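Side-chain contacts in ricin B-related lectin (Polyporus squamosus, PDB 5MUA), which binds galactose through its beta-trefoil lectin domain and probably acts as a calcium-dependent, papain-like cysteine protease through its C-terminal half: residues 26-29 against 30-33; 62-65 against 66-69; 77-80 against 81-84; 88-92 against 93-97. All coordinates share one frame; numbering follows the deposited sequence.

Contact 1. Residues 26-29 against 30-33; sequences DSSA and NKSP
S28 and K31 face each other across a tight reversal of the chain and are joined by two backbone hydrogen bonds. S28 N gives its hydrogen to K31 O at 3.0 Å, in the carbonyl plane on a lone pair. The return bond from K31 N to S28 O is longer, 3.3 Å, and arrives from above the carbonyl plane. This antiparallel bridge closes a type I beta turn with A29 and N30 at its corners. The S28 hydroxyl fits the bend because it lies between its own backbone N and carbonyl carbon (chi1 72°), which folds OG back over the turn. There it accepts from N30 N at 3.2 Å and also rests against K31 CB. Serine suits the place, being short enough to turn its oxygen onto the backbone.

One step further from the bend, S27 CB lies 3.7 Å from CD of the P33 ring, and P33 CA directs a C-H toward D26 O. K31 bends at chi2 (95°) and again at chi4, so the amine returns alongside its own arm of the loop. NZ donates to S32 O at 2.9 Å and to a water at 2.9 Å, and that water donates to D26 O at 2.7 Å. D34 OD2 forms a salt bridge with NZ. S32, whose CB points away from residues 26-29, touches I85 and Y87 of the galactose pocket.

On this exposed loop between strands 19-23 and 35-39, where no side chain is buried, shape comes largely from polar bonds: the lysine ammonium ties both arms together, directly on one and through water on the other.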
loop_
_atom_site.group_PDB
_atom_site.type_symbol
_atom_site.label_atom_id
_atom_site.label_comp_id
_atom_site.label_asym_id
_atom_site.label_seq_id
_atom_site.Cartn_x
_atom_site.Cartn_y
_atom_site.Cartn_z
ATOM N N ASP B 26 -21.153 -24.722 4.451
ATOM C CA ASP B 26 -22.484 -25.033 3.992
ATOM C C ASP B 26 -23.529 -24.677 5.024
ATOM O O ASP B 26 -23.365 -24.944 6.261
ATOM C CB ASP B 26 -22.611 -26.508 3.678
ATOM C CG ASP B 26 -21.873 -26.901 2.400
ATOM O OD1 ASP B 26 -21.857 -26.088 1.445
ATOM O OD2 ASP B 26 -21.357 -28.011 2.397
ATOM N N SER B 27 -24.547 -24.019 4.544
ATOM C CA SER B 27 -25.714 -23.674 5.401
ATOM C C SER B 27 -26.883 -23.581 4.469
ATOM O O SER B 27 -26.716 -23.746 3.273
ATOM C CB SER B 27 -25.451 -22.378 6.167
ATOM O OG SER B 27 -25.186 -21.322 5.278
ATOM N N SER B 28 -28.056 -23.251 4.950
ATOM C CA SER B 28 -29.218 -23.032 4.069
ATOM C C SER B 28 -30.179 -22.130 4.842
ATOM O O SER B 28 -29.907 -21.771 5.976
ATOM C CB SER B 28 -29.933 -24.371 3.768
ATOM O OG SER B 28 -30.583 -24.767 4.950
ATOM N N ALA B 29 -31.296 -21.775 4.236
ATOM C CA ALA B 29 -32.287 -20.958 4.940
ATOM C C ALA B 29 -32.579 -21.509 6.308
ATOM O O ALA B 29 -32.916 -20.757 7.213
ATOM C CB ALA B 29 -33.644 -20.899 4.197
ATOM N N ASN B 30 -32.674 -22.814 6.395
ATOM C CA ASN B 30 -33.201 -23.414 7.621
ATOM C C ASN B 30 -32.147 -24.170 8.416
ATOM O O ASN B 30 -32.505 -24.869 9.334
ATOM C CB ASN B 30 -34.287 -24.415 7.200
ATOM C CG ASN B 30 -35.300 -23.781 6.296
ATOM O OD1 ASN B 30 -35.897 -22.747 6.647
ATOM N ND2 ASN B 30 -35.454 -24.327 5.114
ATOM N N LYS B 31 -30.875 -24.089 8.048
ATOM C CA LYS B 31 -29.786 -24.869 8.700
ATOM C C LYS B 31 -28.583 -23.874 8.891
ATOM O O LYS B 31 -28.075 -23.334 7.930
ATOM C CB LYS B 31 -29.405 -26.026 7.753
ATOM C CG LYS B 31 -28.002 -26.551 7.836
ATOM C CD LYS B 31 -27.973 -27.726 8.751
ATOM C CE LYS B 31 -26.658 -28.457 8.776
ATOM N NZ LYS B 31 -25.517 -27.580 8.965
ATOM N N SER B 32 -28.115 -23.684 10.107
ATOM C CA SER B 32 -26.923 -22.883 10.349
ATOM C C SER B 32 -25.676 -23.730 10.018
ATOM O O SER B 32 -25.760 -24.948 10.066
ATOM C CB SER B 32 -26.958 -22.387 11.802
ATOM O OG SER B 32 -27.932 -21.337 11.968
ATOM N N PRO B 33 -24.525 -23.099 9.665
ATOM C CA PRO B 33 -23.284 -23.849 9.492
ATOM C C PRO B 33 -22.826 -24.467 10.828
ATOM O O PRO B 33 -22.897 -23.832 11.891
ATOM C CB PRO B 33 -22.246 -22.803 9.036
ATOM C CG PRO B 33 -22.781 -21.507 9.552
ATOM C CD PRO B 33 -24.299 -21.637 9.589
HETATM O O HOH W 1 -22.865 -26.950 8.062
#

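Contact 2. Residues 62-65 against 66-69; sequences VRNA and FAGS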
loop_
_atom_site.group_PDB
_atom_site.type_symbol
_atom_site.label_atom_id
_atom_site.label_comp_id
_atom_site.label_asym_id
_atom_site.label_seq_id
_atom_site.Cartn_x
_atom_site.Cartn_y
_atom_site.Cartn_z
ATOM N N VAL B 62 -16.417 -16.414 20.852
ATOM C CA VAL B 62 -15.521 -17.198 20.045
ATOM C C VAL B 62 -16.075 -17.069 18.641
ATOM O O VAL B 62 -17.101 -17.642 18.272
ATOM C CB VAL B 62 -15.458 -18.687 20.517
ATOM C CG1 VAL B 62 -14.578 -19.523 19.604
ATOM C CG2 VAL B 62 -15.019 -18.730 21.940
ATOM N N ARG B 63 -15.414 -16.244 17.869
ATOM C CA ARG B 63 -15.866 -15.843 16.520
ATOM C C ARG B 63 -15.023 -16.440 15.437
ATOM O O ARG B 63 -13.799 -16.432 15.545
ATOM C CB ARG B 63 -15.818 -14.303 16.446
ATOM C CG ARG B 63 -16.514 -13.718 15.261
ATOM C CD ARG B 63 -16.380 -12.199 15.178
ATOM N NE ARG B 63 -17.324 -11.752 14.186
ATOM C CZ ARG B 63 -17.495 -10.487 13.831
ATOM N NH1 ARG B 63 -16.726 -9.521 14.337
ATOM N NH2 ARG B 63 -18.437 -10.214 12.970
ATOM N N ASN B 64 -15.648 -16.908 14.377
ATOM C CA ASN B 64 -14.913 -17.463 13.244
ATOM C C ASN B 64 -14.322 -16.276 12.458
ATOM O O ASN B 64 -15.053 -15.412 12.027
ATOM C CB ASN B 64 -15.818 -18.342 12.392
ATOM C CG ASN B 64 -15.048 -19.150 11.404
ATOM O OD1 ASN B 64 -14.993 -18.808 10.243
ATOM N ND2 ASN B 64 -14.442 -20.248 11.858
ATOM N N ALA B 65 -13.003 -16.157 12.378
ATOM C CA ALA B 65 -12.395 -14.942 11.768
ATOM C C ALA B 65 -12.865 -14.889 10.305
ATOM O O ALA B 65 -13.150 -13.788 9.798
ATOM C CB ALA B 65 -10.870 -14.967 11.839
ATOM N N PHE B 66 -12.887 -16.049 9.635
ATOM C CA PHE B 66 -13.219 -16.127 8.227
ATOM C C PHE B 66 -14.679 -15.749 7.986
ATOM O O PHE B 66 -14.967 -14.798 7.300
ATOM C CB PHE B 66 -12.880 -17.515 7.667
ATOM C CG PHE B 66 -13.231 -17.715 6.205
ATOM C CD1 PHE B 66 -12.440 -17.164 5.209
ATOM C CD2 PHE B 66 -14.386 -18.409 5.830
ATOM C CE1 PHE B 66 -12.786 -17.331 3.871
ATOM C CE2 PHE B 66 -14.756 -18.574 4.493
ATOM C CZ PHE B 66 -13.922 -18.047 3.512
ATOM N N ALA B 67 -15.613 -16.507 8.593
ATOM C CA ALA B 67 -17.036 -16.408 8.285
ATOM C C ALA B 67 -17.735 -15.287 9.038
ATOM O O ALA B 67 -18.828 -14.866 8.630
ATOM C CB ALA B 67 -17.761 -17.731 8.540
ATOM N N GLY B 68 -17.126 -14.786 10.079
ATOM C CA GLY B 68 -17.711 -13.752 10.940
ATOM C C GLY B 68 -18.726 -14.249 11.954
ATOM O O GLY B 68 -19.094 -13.498 12.879
ATOM N N SER B 69 -19.213 -15.468 11.741
ATOM C CA SER B 69 -20.226 -16.143 12.572
ATOM C C SER B 69 -19.621 -16.383 13.991
ATOM O O SER B 69 -18.423 -16.608 14.177
ATOM C CB SER B 69 -20.506 -17.554 11.986
ATOM O OG SER B 69 -20.931 -17.520 10.677
#
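R63 reaches from the end of strand 59-64 to the backbone of G68. Its side chain runs straight out, CG opposite the backbone N (chi1 -168°) and extended as far as NE, so that CG passes 3.5 Å from G68 O and NE then donates to that oxygen at 2.8 Å, almost linearly (171°). The oxygen sits in the guanidinium plane, at the edge, and NH2 adds a weak second bond at 3.4 Å. A long, flat donor suits this task, since both N-H groups can address one carbonyl.

N64 follows, bonded at three points. Its backbone N donates to S69 O at 2.8 Å, and its backbone O accepts from G68 N at 2.9 Å, though with a bent N-H (137°). The side-chain oxygen, N64 OD1, accepts from A67 N at 2.9 Å, on a lone pair in the carbonyl plane. The CB atoms of F66 and A67 pack close around that oxygen. ND2 is bonded to N46 O, so both ends of the amide are used and its rotation is fixed.

A65 starts the bend itself. Its small methyl points away from residues 66-69 overall and touches F227, while its backbone is bonded to L48 and A229. R63 also touches A229 and N230, so the turn lies against residues that follow helix 208-226.

The bond from G68 N back to N64 O closes a five-residue alpha turn: three residues in helical conformation, then a glycine at positive phi, which that residue adopts readily. Such a turn is typical of tight beta-hairpin connections, here the link from strand 59-64 to strand 70-73 of the trefoil.

Contact 3. Residues 77-80 against 81-84; sequences AATD and GTAI
T79 O is gripped twice by T82. The hydroxyl OG1 donates to it over a short 2.6 Å, coming in tilted from the carbonyl plane, and T82 N adds a weak bond at 3.4 Å. Both donors can reach one oxygen because the T82 hydroxyl is turned to the same side as its own amide, beside the backbone N and opposite the carbonyl carbon (chi1 -62°). The same rotation sets the methyl opposite the amide, facing A77: CG2 comes within 4.0 Å of A77 CB, while T82 CB approaches A77 O at 3.8 Å. Threonine thus divides its two branches, one polar for the turn and one apolar for the small alanine side chain, whose CB also lies 3.6 Å from OG1.

The span from T79 to T82 is a type II beta turn with D80 and G81 at the corners. G81 takes a positive phi, which suits glycine. G81 and T82 together face G132 on strand 129-133, forming a G1 beta bulge, a motif often found together with a type II turn. In this trefoil the turn and bulge lead into strand 82-87, which lies between strands 70-73 and 129-133.

D80 points its side chain away from the turn. OD1 accepts from Q134 N, and the side chain lies against W133, so the carboxylate ties the corner to the residue just past strand 129-133. T82, the buried member of the group, packs on L73, and the next residue, A83, is bonded through its backbone to A74 of the galactose pocket.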
loop_
_atom_site.group_PDB
_atom_site.type_symbol
_atom_site.label_atom_id
_atom_site.label_comp_id
_atom_site.label_asym_id
_atom_site.label_seq_id
_atom_site.Cartn_x
_atom_site.Cartn_y
_atom_site.Cartn_z
ATOM N N ALA B 77 -29.962 -24.707 24.130
ATOM C CA ALA B 77 -30.368 -25.957 24.800
ATOM C C ALA B 77 -29.184 -26.604 25.594
ATOM O O ALA B 77 -28.015 -26.761 25.110
ATOM C CB ALA B 77 -30.943 -26.925 23.774
ATOM N N ALA B 78 -29.524 -26.990 26.814
ATOM C CA ALA B 78 -28.594 -27.639 27.729
ATOM C C ALA B 78 -28.549 -29.142 27.473
ATOM O O ALA B 78 -27.700 -29.859 28.014
ATOM C CB ALA B 78 -29.039 -27.377 29.185
ATOM N N THR B 79 -29.463 -29.612 26.659
ATOM C CA THR B 79 -29.570 -31.033 26.400
ATOM C C THR B 79 -28.311 -31.586 25.784
ATOM O O THR B 79 -27.653 -30.942 24.955
ATOM C CB THR B 79 -30.852 -31.404 25.626
ATOM O OG1 THR B 79 -31.176 -32.792 25.752
ATOM C CG2 THR B 79 -30.805 -31.009 24.206
ATOM N N ASP B 80 -27.952 -32.798 26.216
ATOM C CA ASP B 80 -26.775 -33.437 25.639
ATOM C C ASP B 80 -26.948 -33.645 24.140
ATOM O O ASP B 80 -27.996 -34.103 23.656
ATOM C CB ASP B 80 -26.535 -34.778 26.322
ATOM C CG ASP B 80 -26.074 -34.627 27.712
ATOM O OD1 ASP B 80 -25.538 -33.605 28.130
ATOM O OD2 ASP B 80 -26.277 -35.625 28.473
ATOM N N GLY B 81 -25.878 -33.327 23.395
ATOM C CA GLY B 81 -25.814 -33.554 21.957
ATOM C C GLY B 81 -26.377 -32.421 21.119
ATOM O O GLY B 81 -26.532 -32.609 19.908
ATOM N N THR B 82 -26.696 -31.300 21.764
ATOM C CA THR B 82 -27.109 -30.094 21.080
ATOM C C THR B 82 -26.002 -29.557 20.164
ATOM O O THR B 82 -24.861 -29.479 20.576
ATOM C CB THR B 82 -27.410 -29.007 22.116
ATOM O OG1 THR B 82 -28.499 -29.459 22.955
ATOM C CG2 THR B 82 -27.796 -27.696 21.457
ATOM N N ALA B 83 -26.378 -29.189 18.947
ATOM C CA ALA B 83 -25.398 -28.776 17.921
ATOM C C ALA B 83 -24.729 -27.497 18.374
ATOM O O ALA B 83 -25.393 -26.587 18.924
ATOM C CB ALA B 83 -26.089 -28.505 16.586
ATOM N N ILE B 84 -23.461 -27.406 18.020
ATOM C CA ILE B 84 -22.669 -26.178 18.161
ATOM C C ILE B 84 -22.558 -25.640 16.715
ATOM O O ILE B 84 -22.078 -26.343 15.851
ATOM C CB ILE B 84 -21.241 -26.408 18.712
ATOM C CG1 ILE B 84 -21.230 -27.101 20.080
ATOM C CG2 ILE B 84 -20.469 -25.079 18.753
ATOM C CD1 ILE B 84 -21.846 -26.307 21.199
#

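Contact 4. Residues 88-92 against 93-97; sequences RPTGG and DNQKW. With GAL (beta-D-galactopyranose), chain J.
Q95 carries the tight part of the contact by placing its amide against the backbone of R88 and T90. NE2 donates to R88 O at 2.9 Å, nearly straight (175°) and with that oxygen in the amide plane; OE1 accepts from T90 N at 3.0 Å and from a water at 2.6 Å that in turn accepts from G91 N. The side chain is extended beyond CG, crosses T90 at about a right angle, and needs both a donor and an acceptor, which is why glutamine suits it. NE2 also reaches D72, which binds the galactose, and Q95 N closes the loop on G92 O at 3.1 Å. T90 OG1 accepts from G92 N at 3.0 Å, an ST turn.

Toward the sugar, the contact loosens into water. N94 ND2 donates directly to GAL O3 at 2.9 Å and also bonds L73 O of strand 70-73, whereas N94 OD1 accepts from a water at 2.6 Å that is also hydrogen-bonded to T90 OG1 and GAL O3. On another side K96 is linked through a further water, 3.0 Å from NZ, to G92 O.

Q95 and W97 form the Gln-x-Trp signature of ricin-type trefoils. Residues 88-96 connect strand 82-87 to strand 97-100, which W97 begins: Q95 lies on Y70 and Y87, and W97 packs among I84, L73 and I108, with NE1 bonded to M71 O.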
loop_
_atom_site.group_PDB
_atom_site.type_symbol
_atom_site.label_atom_id
_atom_site.label_comp_id
_atom_site.label_asym_id
_atom_site.label_seq_id
_atom_site.Cartn_x
_atom_site.Cartn_y
_atom_site.Cartn_z
ATOM N N ARG B 88 -25.121 -15.508 13.573
ATOM C CA ARG B 88 -24.968 -14.059 13.675
ATOM C C ARG B 88 -24.931 -13.642 15.130
ATOM O O ARG B 88 -25.538 -14.313 16.001
ATOM C CB ARG B 88 -26.108 -13.344 12.953
ATOM C CG ARG B 88 -27.450 -13.489 13.651
ATOM C CD ARG B 88 -28.639 -12.906 12.853
ATOM N NE ARG B 88 -29.866 -13.146 13.600
ATOM C CZ ARG B 88 -30.271 -12.496 14.691
ATOM N NH1 ARG B 88 -29.604 -11.462 15.182
ATOM N NH2 ARG B 88 -31.403 -12.867 15.292
ATOM N N PRO B 89 -24.254 -12.546 15.419
ATOM C CA PRO B 89 -24.186 -12.124 16.791
ATOM C C PRO B 89 -25.527 -11.743 17.388
ATOM O O PRO B 89 -26.285 -10.946 16.794
ATOM C CB PRO B 89 -23.286 -10.865 16.747
ATOM C CG PRO B 89 -23.269 -10.413 15.319
ATOM C CD PRO B 89 -23.402 -11.702 14.525
ATOM N N THR B 90 -25.832 -12.261 18.583
ATOM C CA THR B 90 -27.087 -11.907 19.243
ATOM C C THR B 90 -26.886 -11.194 20.583
ATOM O O THR B 90 -27.863 -10.733 21.165
ATOM C CB THR B 90 -27.909 -13.187 19.499
ATOM O OG1 THR B 90 -27.161 -14.008 20.375
ATOM C CG2 THR B 90 -28.266 -13.897 18.183
ATOM N N GLY B 91 -25.684 -11.224 21.168
ATOM C CA GLY B 91 -25.506 -10.826 22.542
ATOM C C GLY B 91 -26.032 -11.865 23.552
ATOM O O GLY B 91 -25.968 -11.624 24.733
ATOM N N GLY B 92 -26.523 -13.020 23.105
ATOM C CA GLY B 92 -27.106 -14.009 24.019
ATOM C C GLY B 92 -26.014 -14.751 24.789
ATOM O O GLY B 92 -24.853 -14.871 24.353
ATOM N N ASP B 93 -26.403 -15.331 25.911
ATOM C CA ASP B 93 -25.472 -16.044 26.747
ATOM C C ASP B 93 -25.051 -17.410 26.129
ATOM O O ASP B 93 -24.039 -18.022 26.575
ATOM C CB ASP B 93 -26.063 -16.236 28.110
ATOM C CG ASP B 93 -25.911 -14.994 28.969
ATOM O OD1 ASP B 93 -25.110 -14.098 28.636
ATOM O OD2 ASP B 93 -26.557 -14.982 30.001
ATOM N N ASN B 94 -25.818 -17.860 25.142
ATOM C CA ASN B 94 -25.457 -19.081 24.377
ATOM C C ASN B 94 -24.427 -18.788 23.290
ATOM O O ASN B 94 -24.119 -19.650 22.476
ATOM C CB ASN B 94 -26.678 -19.754 23.750
ATOM C CG ASN B 94 -27.287 -18.924 22.596
ATOM O OD1 ASN B 94 -27.375 -17.689 22.690
ATOM N ND2 ASN B 94 -27.684 -19.592 21.530
ATOM N N GLN B 95 -23.936 -17.571 23.197
ATOM C CA GLN B 95 -22.690 -17.242 22.427
ATOM C C GLN B 95 -21.521 -16.798 23.308
ATOM O O GLN B 95 -20.513 -16.269 22.810
ATOM C CB GLN B 95 -22.979 -16.148 21.361
ATOM C CG GLN B 95 -24.094 -16.600 20.418
ATOM C CD GLN B 95 -24.372 -15.617 19.329
ATOM O OE1 GLN B 95 -23.887 -14.450 19.376
ATOM N NE2 GLN B 95 -25.044 -16.094 18.272
ATOM N N LYS B 96 -21.667 -16.920 24.628
ATOM C CA LYS B 96 -20.626 -16.606 25.548
ATOM C C LYS B 96 -20.116 -17.895 26.148
ATOM O O LYS B 96 -20.915 -18.806 26.477
ATOM C CB LYS B 96 -21.144 -15.720 26.671
ATOM C CG LYS B 96 -21.492 -14.304 26.178
ATOM C CD LYS B 96 -22.028 -13.460 27.345
ATOM C CE LYS B 96 -22.023 -11.969 27.068
ATOM N NZ LYS B 96 -23.029 -11.598 26.077
ATOM N N TRP B 97 -18.805 -17.938 26.262
ATOM C CA TRP B 97 -18.054 -19.175 26.570
ATOM C C TRP B 97 -17.029 -18.944 27.676
ATOM O O TRP B 97 -16.249 -17.993 27.603
ATOM C CB TRP B 97 -17.374 -19.669 25.300
ATOM C CG TRP B 97 -18.343 -19.967 24.222
ATOM C CD1 TRP B 97 -18.677 -19.168 23.171
ATOM C CD2 TRP B 97 -19.159 -21.142 24.089
ATOM N NE1 TRP B 97 -19.642 -19.750 22.446
ATOM C CE2 TRP B 97 -19.961 -20.964 22.953
ATOM C CE3 TRP B 97 -19.308 -22.306 24.833
ATOM C CZ2 TRP B 97 -20.877 -21.937 22.495
ATOM C CZ3 TRP B 97 -20.195 -23.330 24.358
ATOM C CH2 TRP B 97 -20.998 -23.133 23.250
HETATM C C1 GAL J . -32.089 -19.606 18.549
HETATM C C2 GAL J . -30.925 -18.921 19.265
HETATM C C3 GAL J . -29.735 -18.623 18.375
HETATM C C4 GAL J . -29.376 -19.892 17.587
HETATM C C5 GAL J . -30.634 -20.480 16.893
HETATM C C6 GAL J . -30.392 -21.808 16.208
HETATM O O1 GAL J . -32.956 -20.023 19.563
HETATM O O2 GAL J . -31.404 -17.677 19.803
HETATM O O3 GAL J . -28.676 -18.129 19.236
HETATM O O4 GAL J . -28.837 -20.829 18.556
HETATM O O5 GAL J . -31.676 -20.733 17.850
HETATM O O6 GAL J . -31.573 -22.172 15.514
HETATM O O HOH W 2 -28.552 -16.164 20.897
HETATM O O HOH W 3 -23.115 -12.313 20.704
HETATM O O HOH W 4 -22.855 -12.953 23.395
#

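In the fold
All four contacts are local turns of the beta-trefoil lectin domain, met in order along the chain, on the same side of the chain's centre. Contact 1 stands apart, its centre about 15 Å from that of contact 2, 17 Å from contact 3 and 18 Å from contact 4, touching none of them. Contacts 2 and 4 lie about 13 Å apart and meet where V62 CG2 packs on W97 CD1 at 3.9 Å; the same indole meets one modelled conformer of I84 from contact 3. Strand 70-73 follows contact 2, while strand 82-87 joins contacts 3 and 4. Contacts 1, 3 and 4 lie around the bound galactose, whereas contact 2 borders the C-terminal half.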